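Local coordinates for glucokinase (Enterococcus faecalis, PDB 2QM1), which probably phosphorylates glucose at the expense of ATP, as a zinc-containing member of the ROK family of sugar kinases, at residues N262-I268 against S298-A304. Residues are numbered along the deposited sequence; the frame is centred on the assembly and turned at random.
Sequences NPDSVVI and STKIKLA
Val266 and Lys302 meet mid-way along a parallel ladder in which 265-268 and 300-303 run side by side, inclined at 26°, with the N-H of every second residue reaching across, from each strand in turn. Val266 N donates to Lys300 O and Lys302 N to Val266 O, the latter a nearly straight bond of 2.9 Å; Ile268 N then uses Lys302 O. Flanking residues add a rung at each end: Lys300 N to Asp264 O, and Ala304 N to Ile268 O. Just before the ladder, the hydroxyl OG1 of Thr299 gives a bond of 2.7 Å, lying in the carbonyl plane, to Pro263 O. Such parallel pairing with a helical connection, here including helix 277-289, is the right-handed beta-alpha-beta crossover recurrent in the actin-like ATPase fold; strand 300-303 forms one edge of its sheet within the chain, while strand 137-142 flanks 265-269 across from it. On the face toward that helix, CD1 of Ile301 lies 3.7 Å from CB of Val266, the two side chains lying alongside each other, and CG2 of Ile301 meets Ile268 CD1. The face carrying Ser265 is more polar: Lys302, stretched out along its length, lays CD against Ser265 CB (3.8 Å). Lys302 NZ, also bonded to Ala130 O, shares a water with Asp264 OD1, whereas a bend in Lys300 at chi3 (-87°) brings its NZ within 3.9 Å of Asp264 OD2, a long salt bridge.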
# COMPACT_ATOMS: atom_id res chain seq x y z
N ASN B 262 5.15 4.64 2.75
CA ASN B 262 6.29 5.13 3.51
C ASN B 262 7.17 4.02 4.12
O ASN B 262 7.49 4.09 5.29
CB ASN B 262 5.82 6.06 4.64
CG ASN B 262 7.00 6.81 5.28
OD1 ASN B 262 8.06 7.02 4.65
ND2 ASN B 262 6.82 7.21 6.50
N PRO B 263 7.60 3.03 3.35
CA PRO B 263 8.32 1.91 3.98
C PRO B 263 9.72 2.32 4.38
O PRO B 263 10.20 3.34 3.95
CB PRO B 263 8.39 0.87 2.84
CG PRO B 263 8.53 1.76 1.62
CD PRO B 263 7.56 2.91 1.88
N ASP B 264 10.39 1.57 5.23
CA ASP B 264 11.77 1.98 5.58
C ASP B 264 12.62 1.89 4.31
O ASP B 264 13.49 2.74 4.04
CB ASP B 264 12.34 1.12 6.69
CG ASP B 264 13.82 1.43 6.95
OD1 ASP B 264 14.64 0.49 6.85
OD2 ASP B 264 14.15 2.60 7.24
N SER B 265 12.33 0.88 3.51
CA SER B 265 12.99 0.74 2.22
C SER B 265 12.12 0.06 1.14
O SER B 265 11.21 -0.71 1.46
CB SER B 265 14.32 -0.02 2.39
OG SER B 265 14.10 -1.39 2.67
N VAL B 266 12.41 0.41 -0.09
CA VAL B 266 12.03 -0.34 -1.31
C VAL B 266 13.28 -1.08 -1.80
O VAL B 266 14.31 -0.47 -2.11
CB VAL B 266 11.48 0.64 -2.38
CG1 VAL B 266 11.17 -0.04 -3.75
CG2 VAL B 266 10.22 1.36 -1.80
N VAL B 267 13.20 -2.41 -1.79
CA VAL B 267 14.33 -3.26 -2.22
C VAL B 267 14.11 -3.76 -3.65
O VAL B 267 13.09 -4.38 -3.93
CB VAL B 267 14.52 -4.46 -1.25
CG1 VAL B 267 15.71 -5.35 -1.68
CG2 VAL B 267 14.68 -3.95 0.19
N ILE B 268 15.05 -3.46 -4.55
CA ILE B 268 14.98 -3.94 -5.93
C ILE B 268 15.80 -5.23 -6.16
O ILE B 268 17.01 -5.27 -5.96
CB ILE B 268 15.44 -2.86 -6.94
CG1 ILE B 268 14.72 -1.51 -6.75
CG2 ILE B 268 15.26 -3.36 -8.39
CD1 ILE B 268 15.65 -0.32 -7.14
N SER B 298 13.03 9.91 4.22
CA SER B 298 12.96 8.72 5.08
C SER B 298 13.06 7.35 4.33
O SER B 298 13.91 6.54 4.68
CB SER B 298 11.74 8.79 6.01
OG SER B 298 10.52 8.93 5.28
N THR B 299 12.24 7.14 3.30
CA THR B 299 12.23 5.88 2.54
C THR B 299 13.48 5.74 1.66
O THR B 299 13.85 6.67 0.93
CB THR B 299 10.93 5.67 1.74
OG1 THR B 299 9.78 5.61 2.64
CG2 THR B 299 11.02 4.34 0.92
N LYS B 300 14.17 4.60 1.80
CA LYS B 300 15.45 4.41 1.08
C LYS B 300 15.31 3.45 -0.09
O LYS B 300 14.58 2.45 0.02
CB LYS B 300 16.54 3.92 2.03
CG LYS B 300 16.82 4.95 3.16
CD LYS B 300 17.81 4.41 4.19
CE LYS B 300 17.09 3.60 5.27
NZ LYS B 300 17.74 3.97 6.57
N ILE B 301 15.98 3.76 -1.19
CA ILE B 301 16.00 2.85 -2.37
C ILE B 301 17.24 1.92 -2.29
O ILE B 301 18.38 2.38 -2.36
CB ILE B 301 15.93 3.61 -3.72
CG1 ILE B 301 14.65 4.49 -3.84
CG2 ILE B 301 15.99 2.63 -4.91
CD1 ILE B 301 13.26 3.75 -3.36
N LYS B 302 17.00 0.62 -2.15
CA LYS B 302 18.05 -0.37 -1.91
C LYS B 302 18.09 -1.43 -3.02
O LYS B 302 17.09 -1.62 -3.75
CB LYS B 302 17.84 -1.03 -0.53
CG LYS B 302 17.79 -0.05 0.65
CD LYS B 302 18.02 -0.83 1.94
CE LYS B 302 18.08 0.11 3.15
NZ LYS B 302 18.03 -0.67 4.46
N LEU B 303 19.25 -2.10 -3.16
CA LEU B 303 19.39 -3.31 -3.98
C LEU B 303 19.21 -4.57 -3.12
O LEU B 303 19.52 -4.56 -1.92
CB LEU B 303 20.75 -3.35 -4.60
CG LEU B 303 21.11 -2.36 -5.68
CD1 LEU B 303 22.63 -2.41 -5.82
CD2 LEU B 303 20.40 -2.72 -6.99
N ALA B 304 18.68 -5.64 -3.72
CA ALA B 304 18.51 -6.91 -2.96
C ALA B 304 19.91 -7.43 -2.62
O ALA B 304 20.83 -7.26 -3.43
CB ALA B 304 17.83 -7.93 -3.82
O HOH W 1 17.46 0.60 6.53